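Local coordinates for 4-amino-4-deoxy-L-arabinose transferase or related glycosyltransferases of PMT family (Cupriavidus metallidurans, PDB 5EZM), which probably transfers 4-amino-4-deoxy-L-arabinose from a lipid carrier to lipid A, as an integral membrane glycosyltransferase of the GT-C fold, at residues Gly301-Leu306 / Pro354-Leu359; Lys305-Met310 / Trp330-Phe335; Asp526-Leu531 / Pro552-Tyr557. All blocks are in the same frame, centred on the assembly; numbering follows the deposited sequence.

Contact 1: Gly301-Leu306 / Pro354-Leu359. With MPG ([(Z)-octadec-9-enyl] (2R)-2,3-bis(oxidanyl)propanoate), chain E; MPG ([(Z)-octadec-9-enyl] (2R)-2,3-bis(oxidanyl)propanoate), chain O; MPG ([(Z)-octadec-9-enyl] (2R)-2,3-bis(oxidanyl)propanoate), chain D.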
loop_
_atom_site.group_PDB
_atom_site.type_symbol
_atom_site.label_atom_id
_atom_site.label_comp_id
_atom_site.label_asym_id
_atom_site.label_seq_id
_atom_site.Cartn_x
_atom_site.Cartn_y
_atom_site.Cartn_z
ATOM N N GLY A 301 -4.144 19.869 12.801
ATOM C CA GLY A 301 -4.672 20.977 13.575
ATOM C C GLY A 301 -6.120 20.815 13.993
ATOM O O GLY A 301 -6.547 21.458 14.958
ATOM N N ILE A 302 -6.889 19.976 13.299
ATOM C CA ILE A 302 -8.278 19.738 13.670
ATOM C C ILE A 302 -8.468 18.371 14.315
ATOM O O ILE A 302 -9.610 17.918 14.466
ATOM C CB ILE A 302 -9.236 19.911 12.476
ATOM C CG1 ILE A 302 -9.021 18.810 11.434
ATOM C CG2 ILE A 302 -9.095 21.297 11.860
ATOM C CD1 ILE A 302 -10.114 18.738 10.393
ATOM N N PHE A 303 -7.384 17.700 14.703
ATOM C CA PHE A 303 -7.530 16.429 15.410
ATOM C C PHE A 303 -8.423 16.525 16.645
ATOM O O PHE A 303 -9.240 15.610 16.848
ATOM C CB PHE A 303 -6.150 15.861 15.773
ATOM C CG PHE A 303 -5.732 14.698 14.915
ATOM C CD1 PHE A 303 -6.544 13.578 14.803
ATOM C CD2 PHE A 303 -4.531 14.719 14.224
ATOM C CE1 PHE A 303 -6.169 12.505 14.014
ATOM C CE2 PHE A 303 -4.149 13.648 13.431
ATOM C CZ PHE A 303 -4.969 12.539 13.328
ATOM N N PRO A 304 -8.343 17.563 17.490
ATOM C CA PRO A 304 -9.361 17.694 18.546
ATOM C C PRO A 304 -10.772 17.790 17.999
ATOM O O PRO A 304 -11.680 17.125 18.512
ATOM C CB PRO A 304 -8.940 18.977 19.276
ATOM C CG PRO A 304 -7.480 19.077 19.034
ATOM C CD PRO A 304 -7.273 18.568 17.645
ATOM N N LYS A 305 -10.980 18.593 16.952
ATOM C CA LYS A 305 -12.302 18.747 16.359
ATOM C C LYS A 305 -12.811 17.466 15.713
ATOM O O LYS A 305 -13.993 17.401 15.359
ATOM C CB LYS A 305 -12.281 19.891 15.343
ATOM C CG LYS A 305 -12.316 21.263 15.998
ATOM C CD LYS A 305 -11.817 22.366 15.080
ATOM C CE LYS A 305 -11.874 23.718 15.790
ATOM N NZ LYS A 305 -11.197 24.801 15.018
ATOM N N LEU A 306 -11.955 16.454 15.548
ATOM C CA LEU A 306 -12.441 15.131 15.166
ATOM C C LEU A 306 -13.098 14.429 16.347
ATOM O O LEU A 306 -14.171 13.831 16.202
ATOM C CB LEU A 306 -11.296 14.286 14.613
ATOM C CG LEU A 306 -10.596 14.817 13.363
ATOM C CD1 LEU A 306 -9.726 13.734 12.752
ATOM C CD2 LEU A 306 -11.615 15.322 12.362
ATOM N N PRO A 354 -9.760 6.312 6.098
ATOM C CA PRO A 354 -11.106 6.663 5.599
ATOM C C PRO A 354 -12.046 7.145 6.691
ATOM O O PRO A 354 -12.704 8.181 6.527
ATOM C CB PRO A 354 -11.589 5.354 4.960
ATOM C CG PRO A 354 -10.355 4.649 4.580
ATOM C CD PRO A 354 -9.358 4.966 5.649
ATOM N N ALA A 355 -12.114 6.422 7.813
ATOM C CA ALA A 355 -12.945 6.854 8.931
ATOM C C ALA A 355 -12.572 8.265 9.367
ATOM O O ALA A 355 -13.440 9.141 9.492
ATOM C CB ALA A 355 -12.809 5.872 10.095
ATOM N N LEU A 356 -11.275 8.506 9.586
ATOM C CA LEU A 356 -10.802 9.855 9.882
ATOM C C LEU A 356 -11.313 10.845 8.845
ATOM O O LEU A 356 -11.811 11.925 9.194
ATOM C CB LEU A 356 -9.276 9.879 9.940
ATOM C CG LEU A 356 -8.633 9.083 11.074
ATOM C CD1 LEU A 356 -7.119 9.173 10.987
ATOM C CD2 LEU A 356 -9.131 9.573 12.427
ATOM N N GLY A 357 -11.222 10.475 7.563
ATOM C CA GLY A 357 -11.774 11.320 6.515
ATOM C C GLY A 357 -13.198 11.742 6.806
ATOM O O GLY A 357 -13.517 12.936 6.824
ATOM N N ILE A 358 -14.067 10.763 7.090
ATOM C CA ILE A 358 -15.449 11.074 7.450
ATOM C C ILE A 358 -15.474 12.101 8.571
ATOM O O ILE A 358 -16.119 13.151 8.461
ATOM C CB ILE A 358 -16.204 9.793 7.846
ATOM C CG1 ILE A 358 -16.210 8.796 6.687
ATOM C CG2 ILE A 358 -17.626 10.124 8.288
ATOM C CD1 ILE A 358 -16.967 7.523 6.997
ATOM N N LEU A 359 -14.736 11.830 9.651
ATOM C CA LEU A 359 -14.690 12.773 10.761
ATOM C C LEU A 359 -14.221 14.140 10.283
ATOM O O LEU A 359 -14.858 15.162 10.568
ATOM C CB LEU A 359 -13.785 12.241 11.872
ATOM C CG LEU A 359 -14.303 10.995 12.594
ATOM C CD1 LEU A 359 -13.428 10.650 13.794
ATOM C CD2 LEU A 359 -15.749 11.196 13.019
HETATM C C2 MPG E . -6.027 8.677 16.368
HETATM C C3 MPG E . -5.007 9.348 17.281
HETATM C C4 MPG E . -4.718 10.781 16.863
HETATM C C5 MPG E . -3.536 11.404 17.624
HETATM C C6 MPG E . -3.429 12.920 17.386
HETATM C C1 MPG E . -6.313 7.229 16.773
HETATM C C2 MPG O . -2.640 16.922 17.486
HETATM C C3 MPG O . -2.405 18.406 17.749
HETATM C C4 MPG O . -3.637 19.245 17.445
HETATM C C5 MPG O . -3.464 20.730 17.801
HETATM C C6 MPG O . -4.805 21.481 17.838
HETATM C C7 MPG O . -4.685 22.856 18.521
HETATM C C8 MPG O . -6.052 23.413 18.987
HETATM C C1 MPG O . -1.454 16.049 17.902
HETATM C C2 MPG D . -7.145 12.474 19.104
HETATM C C3 MPG D . -8.249 12.529 18.053
HETATM C C4 MPG D . -8.865 11.166 17.768
HETATM C C5 MPG D . -10.029 11.238 16.762
HETATM C C6 MPG D . -10.663 9.863 16.506
HETATM C C1 MPG D . -6.794 13.858 19.663
#
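L306, near the start of helix 303-310, pushes the fork of its side chain against L356 and L359 of helix 352-365, where the CA atoms of L306 and L359 come within 5.5 Å. Traced outward, its CB first meets the MPG lipid of chain D: L306 CB lies 3.9 Å from C5 of the chain D lipid. CG stands anti to the carbonyl carbon (chi1 -61°), and from there the two methyls part. CD1 reaches L356, 4.2 Å from its CD2, as a contact of methyl on methyl. CD2 lies against the stem of L359, 3.8 Å from its CB, and also beside the backbone carbonyl carbon. The same chain D lipid runs on to L359, where its C6 is 4.0 Å from CD1.

F303 adds a looser contact: its CE1, at the ring edge, is 4.5 Å from CD2 of L356. One face of the ring carries the MPG of chain E, whose C6 sits 3.7 Å above the plane, displaced toward the rim. Replacing F303 by an alanine removes the ring, which is likely to leave the chain E lipid without the flat surface under its C6 and the L356 methyl without its aromatic neighbour. The 198 Å² buried between the segments is thus apolar, formed by apolar side chains with lipid beside them.

F296 backs both L306 and L356. Helix 352-365 is itself wedged among neighbours: L356 and L359 lean on A331 and A324 of helix 323-339, A355 and I358 pack on helix 160-178, and the G357 carbonyl is hydrogen-bonded to T141.

Contact 2: Lys305-Met310 / Trp330-Phe335. With MPG ([(Z)-octadec-9-enyl] (2R)-2,3-bis(oxidanyl)propanoate), chain B; DSL (mono-trans, octa-cis decaprenyl-phosphate), chain C; MPG ([(Z)-octadec-9-enyl] (2R)-2,3-bis(oxidanyl)propanoate), chain Z.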
loop_
_atom_site.group_PDB
_atom_site.type_symbol
_atom_site.label_atom_id
_atom_site.label_comp_id
_atom_site.label_asym_id
_atom_site.label_seq_id
_atom_site.Cartn_x
_atom_site.Cartn_y
_atom_site.Cartn_z
ATOM N N LYS A 305 -10.980 18.593 16.952
ATOM C CA LYS A 305 -12.302 18.747 16.359
ATOM C C LYS A 305 -12.811 17.466 15.713
ATOM O O LYS A 305 -13.993 17.401 15.359
ATOM C CB LYS A 305 -12.281 19.891 15.343
ATOM C CG LYS A 305 -12.316 21.263 15.998
ATOM C CD LYS A 305 -11.817 22.366 15.080
ATOM C CE LYS A 305 -11.874 23.718 15.790
ATOM N NZ LYS A 305 -11.197 24.801 15.018
ATOM N N LEU A 306 -11.955 16.454 15.548
ATOM C CA LEU A 306 -12.441 15.131 15.166
ATOM C C LEU A 306 -13.098 14.429 16.347
ATOM O O LEU A 306 -14.171 13.831 16.202
ATOM C CB LEU A 306 -11.296 14.286 14.613
ATOM C CG LEU A 306 -10.596 14.817 13.363
ATOM C CD1 LEU A 306 -9.726 13.734 12.752
ATOM C CD2 LEU A 306 -11.615 15.322 12.362
ATOM N N TRP A 307 -12.471 14.496 17.523
ATOM C CA TRP A 307 -13.070 13.933 18.727
ATOM C C TRP A 307 -14.439 14.551 18.994
ATOM O O TRP A 307 -15.441 13.840 19.140
ATOM C CB TRP A 307 -12.130 14.143 19.916
ATOM C CG TRP A 307 -12.680 13.671 21.228
ATOM C CD1 TRP A 307 -13.310 14.428 22.172
ATOM C CD2 TRP A 307 -12.642 12.335 21.744
ATOM N NE1 TRP A 307 -13.669 13.646 23.243
ATOM C CE2 TRP A 307 -13.270 12.357 23.006
ATOM C CE3 TRP A 307 -12.141 11.121 21.262
ATOM C CZ2 TRP A 307 -13.411 11.215 23.791
ATOM C CZ3 TRP A 307 -12.279 9.988 22.045
ATOM C CH2 TRP A 307 -12.910 10.043 23.295
ATOM N N THR A 308 -14.509 15.884 19.009
ATOM C CA THR A 308 -15.758 16.594 19.266
ATOM C C THR A 308 -16.743 16.372 18.124
ATOM O O THR A 308 -17.833 16.955 18.103
ATOM C CB THR A 308 -15.508 18.093 19.461
ATOM O OG1 THR A 308 -15.011 18.663 18.246
ATOM C CG2 THR A 308 -14.505 18.329 20.576
ATOM N N ALA A 309 -16.355 15.535 17.164
ATOM C CA ALA A 309 -17.238 15.160 16.075
ATOM C C ALA A 309 -17.997 13.874 16.362
ATOM O O ALA A 309 -19.128 13.716 15.887
ATOM C CB ALA A 309 -16.434 15.016 14.781
ATOM N N MET A 310 -17.417 12.959 17.138
ATOM C CA MET A 310 -18.077 11.698 17.464
ATOM C C MET A 310 -18.798 11.730 18.804
ATOM O O MET A 310 -19.905 11.195 18.917
ATOM C CB MET A 310 -17.067 10.544 17.451
ATOM C CG MET A 310 -15.782 10.822 18.209
ATOM S SD MET A 310 -14.677 9.400 18.296
ATOM C CE MET A 310 -15.532 8.368 19.477
ATOM N N TRP A 330 -14.026 3.006 14.967
ATOM C CA TRP A 330 -13.237 2.357 13.926
ATOM C C TRP A 330 -11.769 2.756 14.034
ATOM O O TRP A 330 -10.891 1.914 14.269
ATOM C CB TRP A 330 -13.817 2.724 12.557
ATOM C CG TRP A 330 -13.161 2.083 11.378
ATOM C CD1 TRP A 330 -12.041 2.511 10.727
ATOM C CD2 TRP A 330 -13.607 0.914 10.683
ATOM N NE1 TRP A 330 -11.754 1.672 9.677
ATOM C CE2 TRP A 330 -12.702 0.683 9.630
ATOM C CE3 TRP A 330 -14.678 0.033 10.856
ATOM C CZ2 TRP A 330 -12.836 -0.390 8.756
ATOM C CZ3 TRP A 330 -14.807 -1.029 9.986
ATOM C CH2 TRP A 330 -13.893 -1.232 8.950
ATOM N N ALA A 331 -11.495 4.058 13.908
ATOM C CA ALA A 331 -10.117 4.541 13.912
ATOM C C ALA A 331 -9.407 4.209 15.221
ATOM O O ALA A 331 -8.281 3.694 15.217
ATOM C CB ALA A 331 -10.096 6.047 13.652
ATOM N N ILE A 332 -10.050 4.497 16.355
ATOM C CA ILE A 332 -9.395 4.312 17.648
ATOM C C ILE A 332 -9.167 2.830 17.927
ATOM O O ILE A 332 -8.072 2.420 18.331
ATOM C CB ILE A 332 -10.215 4.975 18.768
ATOM C CG1 ILE A 332 -10.300 6.487 18.551
ATOM C CG2 ILE A 332 -9.600 4.670 20.127
ATOM C CD1 ILE A 332 -11.295 7.181 19.464
ATOM N N ALA A 333 -10.196 2.008 17.715
ATOM C CA ALA A 333 -10.082 0.583 18.008
ATOM C C ALA A 333 -9.016 -0.076 17.141
ATOM O O ALA A 333 -8.185 -0.845 17.638
ATOM C CB ALA A 333 -11.433 -0.103 17.814
ATOM N N ILE A 334 -9.020 0.211 15.837
ATOM C CA ILE A 334 -8.006 -0.384 14.970
ATOM C C ILE A 334 -6.617 0.128 15.343
ATOM O O ILE A 334 -5.636 -0.634 15.356
ATOM C CB ILE A 334 -8.350 -0.111 13.495
ATOM C CG1 ILE A 334 -9.621 -0.872 13.112
ATOM C CG2 ILE A 334 -7.204 -0.515 12.591
ATOM C CD1 ILE A 334 -10.101 -0.593 11.712
ATOM N N PHE A 335 -6.518 1.417 15.684
ATOM C CA PHE A 335 -5.237 1.992 16.084
ATOM C C PHE A 335 -4.671 1.282 17.306
ATOM O O PHE A 335 -3.502 0.881 17.314
ATOM C CB PHE A 335 -5.394 3.488 16.358
ATOM C CG PHE A 335 -4.117 4.164 16.776
ATOM C CD1 PHE A 335 -3.247 4.674 15.827
ATOM C CD2 PHE A 335 -3.792 4.298 18.115
ATOM C CE1 PHE A 335 -2.071 5.299 16.209
ATOM C CE2 PHE A 335 -2.619 4.919 18.502
ATOM C CZ PHE A 335 -1.756 5.420 17.551
HETATM C C2 MPG B . -11.692 18.276 23.446
HETATM C C3 MPG B . -10.810 17.315 22.658
HETATM C C4 MPG B . -10.529 16.044 23.444
HETATM C C5 MPG B . -9.562 15.086 22.730
HETATM C C6 MPG B . -9.364 13.788 23.530
HETATM C C1 MPG B . -11.822 19.644 22.774
HETATM C C21 DSL C . -17.855 -1.387 12.243
HETATM C C22 DSL C . -18.383 -2.244 11.106
HETATM C C23 DSL C . -18.246 -1.763 9.666
HETATM C C24 DSL C . -18.968 -3.421 11.375
HETATM C C25 DSL C . -19.508 -4.306 10.222
HETATM C C26 DSL C . -19.065 -5.771 10.488
HETATM C C27 DSL C . -20.323 -6.704 10.534
HETATM C C28 DSL C . -21.613 -6.295 9.781
HETATM C C29 DSL C . -20.279 -7.859 11.227
HETATM C C30 DSL C . -18.984 -8.266 11.977
HETATM C C31 DSL C . -19.338 -9.171 13.205
HETATM C C32 DSL C . -18.490 -10.491 13.159
HETATM C C33 DSL C . -18.922 -11.658 12.250
HETATM C C34 DSL C . -17.382 -10.610 13.929
HETATM C C2 MPG Z . -9.809 -1.103 22.953
HETATM C C3 MPG Z . -10.708 -0.155 22.168
HETATM C C4 MPG Z . -10.916 1.169 22.891
HETATM C C5 MPG Z . -12.029 2.016 22.250
HETATM C C6 MPG Z . -12.246 3.368 22.953
HETATM C C7 MPG Z . -13.417 4.149 22.326
HETATM C C8 MPG Z . -13.724 5.482 23.049
HETATM C C9 MPG Z . -15.111 6.049 22.651
HETATM C C10 MPG Z . -15.414 7.425 23.309
HETATM C C11 MPG Z . -16.911 7.801 23.239
HETATM C C12 MPG Z . -17.146 9.351 23.294
HETATM C C1 MPG Z . -9.571 -2.427 22.223
#
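W307 and I332 are brought together by their first torsions. The indole of W307 has CG opposite the backbone N (chi1 177°), which carries its six-membered ring out toward helix 323-339. I332 places CG1 anti to its carbonyl carbon (chi1 -63°) and sends CD1 the other way to meet it. M310 joins from the next turn, its chain bent at the sulfur (chi3 -73°).

The backbones stay well apart, with the W307 and I332 CA atoms 10.4 Å from each other, and the 81 Å² buried is correspondingly modest. One methyl does the bridging. I332 CD1 comes up to the edge of the indole, near its plane, 3.9 Å from CZ3 of W307, and the two side chains cross at about a right angle. The same CD1 is 4.2 Å from SD of M310.

Lipid supplies much of the remaining packing. The MPG of chain B lies over one face of the W307 indole, its C6 3.9 Å above the plane and offset toward the rim. The MPG of chain Z links both helices: its C10 is 3.6 Å from CH2 of W307 and also meets CE of M310, while its C6 touches CG2 of I332.

Another side of helix 323-339 turns to the prenyl lipid. W330, whose NE1 is hydrogen-bonded to the P351 carbonyl, has C21 of the decaprenyl phosphate at its ring edge, in plane, and CZ3 3.5 Å from C23. Sparse side-chain contact between two helices, filled in by lipid tails, is consistent with a lipid-facing seam between two helices in the membrane part of this GT-C enzyme, and helix 323-339 also contributes W330 to the decaprenyl-phosphate pocket.

Contact 3: Asp526-Leu531 / Pro552-Tyr557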
loop_
_atom_site.group_PDB
_atom_site.type_symbol
_atom_site.label_atom_id
_atom_site.label_comp_id
_atom_site.label_asym_id
_atom_site.label_seq_id
_atom_site.Cartn_x
_atom_site.Cartn_y
_atom_site.Cartn_z
ATOM N N ASP A 526 27.339 -24.289 -0.833
ATOM C CA ASP A 526 28.353 -25.296 -1.133
ATOM C C ASP A 526 27.929 -26.185 -2.297
ATOM O O ASP A 526 28.763 -26.583 -3.118
ATOM C CB ASP A 526 28.648 -26.123 0.118
ATOM C CG ASP A 526 29.435 -25.341 1.159
ATOM O OD1 ASP A 526 30.451 -24.714 0.790
ATOM O OD2 ASP A 526 29.033 -25.341 2.341
ATOM N N SER A 527 26.636 -26.505 -2.393
ATOM C CA SER A 527 26.143 -27.192 -3.582
ATOM C C SER A 527 26.115 -26.257 -4.784
ATOM O O SER A 527 26.313 -26.697 -5.927
ATOM C CB SER A 527 24.748 -27.759 -3.324
ATOM O OG SER A 527 24.737 -28.571 -2.166
ATOM N N PHE A 528 25.877 -24.968 -4.543
ATOM C CA PHE A 528 25.872 -24.002 -5.631
ATOM C C PHE A 528 27.240 -23.891 -6.286
ATOM O O PHE A 528 27.329 -23.538 -7.466
ATOM C CB PHE A 528 25.414 -22.637 -5.123
ATOM C CG PHE A 528 25.730 -21.508 -6.059
ATOM C CD1 PHE A 528 24.994 -21.325 -7.217
ATOM C CD2 PHE A 528 26.771 -20.636 -5.784
ATOM C CE1 PHE A 528 25.287 -20.288 -8.086
ATOM C CE2 PHE A 528 27.069 -19.594 -6.647
ATOM C CZ PHE A 528 26.326 -19.419 -7.798
ATOM N N THR A 529 28.318 -24.173 -5.545
ATOM C CA THR A 529 29.641 -24.131 -6.159
ATOM C C THR A 529 29.798 -25.244 -7.188
ATOM O O THR A 529 30.300 -25.009 -8.294
ATOM C CB THR A 529 30.737 -24.228 -5.095
ATOM O OG1 THR A 529 30.719 -25.530 -4.493
ATOM C CG2 THR A 529 30.533 -23.172 -4.020
ATOM N N LYS A 530 29.368 -26.462 -6.844
ATOM C CA LYS A 530 29.440 -27.570 -7.789
ATOM C C LYS A 530 28.513 -27.344 -8.977
ATOM O O LYS A 530 28.883 -27.629 -10.123
ATOM C CB LYS A 530 29.103 -28.883 -7.086
ATOM C CG LYS A 530 30.035 -29.210 -5.935
ATOM C CD LYS A 530 31.453 -29.440 -6.423
ATOM C CE LYS A 530 32.421 -29.521 -5.258
ATOM N NZ LYS A 530 32.438 -28.254 -4.473
ATOM N N LEU A 531 27.303 -26.833 -8.725
ATOM C CA LEU A 531 26.431 -26.465 -9.837
ATOM C C LEU A 531 27.065 -25.389 -10.705
ATOM O O LEU A 531 26.847 -25.358 -11.921
ATOM C CB LEU A 531 25.079 -25.978 -9.315
ATOM C CG LEU A 531 23.929 -26.982 -9.272
ATOM C CD1 LEU A 531 22.679 -26.307 -8.735
ATOM C CD2 LEU A 531 23.672 -27.555 -10.653
ATOM N N PRO A 552 37.455 -16.105 -3.561
ATOM C CA PRO A 552 38.545 -17.091 -3.487
ATOM C C PRO A 552 38.096 -18.521 -3.740
ATOM O O PRO A 552 38.952 -19.383 -3.976
ATOM C CB PRO A 552 39.078 -16.923 -2.059
ATOM C CG PRO A 552 37.951 -16.340 -1.302
ATOM C CD PRO A 552 37.242 -15.441 -2.260
ATOM N N THR A 553 36.792 -18.795 -3.718
ATOM C CA THR A 553 36.276 -20.150 -3.890
ATOM C C THR A 553 36.052 -20.490 -5.361
ATOM O O THR A 553 36.606 -21.468 -5.871
ATOM C CB THR A 553 34.972 -20.313 -3.100
ATOM O OG1 THR A 553 35.235 -20.136 -1.703
ATOM C CG2 THR A 553 34.366 -21.691 -3.337
ATOM N N LEU A 554 35.238 -19.697 -6.053
ATOM C CA LEU A 554 34.927 -19.944 -7.452
ATOM C C LEU A 554 35.139 -18.675 -8.261
ATOM O O LEU A 554 34.785 -17.578 -7.820
ATOM C CB LEU A 554 33.485 -20.461 -7.624
ATOM C CG LEU A 554 32.328 -19.758 -6.909
ATOM C CD1 LEU A 554 31.792 -18.611 -7.728
ATOM C CD2 LEU A 554 31.220 -20.741 -6.617
ATOM N N SER A 555 35.734 -18.835 -9.441
ATOM C CA SER A 555 35.952 -17.713 -10.342
ATOM C C SER A 555 34.669 -17.420 -11.105
ATOM O O SER A 555 34.029 -18.331 -11.642
ATOM C CB SER A 555 37.097 -18.011 -11.310
ATOM O OG SER A 555 36.761 -19.055 -12.205
ATOM N N MET A 556 34.292 -16.145 -11.143
ATOM C CA MET A 556 33.053 -15.715 -11.767
ATOM C C MET A 556 33.298 -14.423 -12.529
ATOM O O MET A 556 34.057 -13.561 -12.078
ATOM C CB MET A 556 31.954 -15.521 -10.719
ATOM C CG MET A 556 32.486 -15.082 -9.372
ATOM S SD MET A 556 31.278 -15.208 -8.042
ATOM C CE MET A 556 32.333 -14.854 -6.638
ATOM N N TYR A 557 32.652 -14.302 -13.684
ATOM C CA TYR A 557 32.827 -13.162 -14.572
ATOM C C TYR A 557 31.650 -12.210 -14.407
ATOM O O TYR A 557 30.490 -12.623 -14.517
ATOM C CB TYR A 557 32.960 -13.634 -16.020
ATOM C CG TYR A 557 34.068 -14.652 -16.190
ATOM C CD1 TYR A 557 35.359 -14.255 -16.516
ATOM C CD2 TYR A 557 33.829 -16.007 -15.995
ATOM C CE1 TYR A 557 36.375 -15.181 -16.656
ATOM C CE2 TYR A 557 34.838 -16.938 -16.131
ATOM C CZ TYR A 557 36.107 -16.521 -16.462
ATOM O OH TYR A 557 37.114 -17.448 -16.600
#
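T529, on helix 525-534, faces L554 in the extended chain that leads from helix 544-550 into strand 557-561, and their CA atoms lie 6.9 Å apart. Both residues direct CB at the opposite segment, and the contact centres on L554 CD2. This methyl is 3.6 Å from CG2 of T529 and 3.8 Å from its CA, so it rests on the helix backbone as well as on the side chain. The T529 and L554 side chains meet obliquely. A second, looser contact joins methyl to methyl, T529 CG2 lying 4.2 Å from CG2 of T553 with the side chains at about a right angle. F528, one residue back on the helix, gives CE2 to the same L554 methyl at 4.3 Å.

The hydroxyl of T529 takes no part in the contact with the loop. Set between the backbone N and the carbonyl carbon (chi1 68°), OG1 turns back into its own helix and donates to the D526 carbonyl at 2.6 Å, meeting it at a C=O...donor angle of 136° and tilted 30° out of the carbonyl plane. K530 NZ adds a weak bond to T529 OG1.

Beyond the pair, L554 also touches W532 of helix 525-534, while F528 meets Y484 edge-to-face on strand 483-486 and packs on L550 of helix 544-550. Threonine thus serves here as an apolar residue: its oxygen is satisfied within the helix and its methyl offered to the loop. The 135 Å² interface is therefore held by hydrocarbon contact, whose fit depends on shape rather than on directed polar bonds.

Overall arrangement
Along the chain, contacts 1 and 2 start at helix 303-310 and the residues just before it, and share K305 and L306. Contact 2 closes first, at 330-335 on helix 323-339, over an interval whose residues 313-319 are not modelled. Contact 1 closes later, at 354-359 on helix 352-365, so the loop of contact 2 nests wholly within that of contact 1. Their centres are 7 Å apart, and A355 packs on W330 and L356 on A331, making a three-helix cluster in the probable membrane part. Contact 3 follows in series, closing a local loop of 20 residues within the C-terminal domain; its centre is about 58 Å from either of the others, across the centre of the chain.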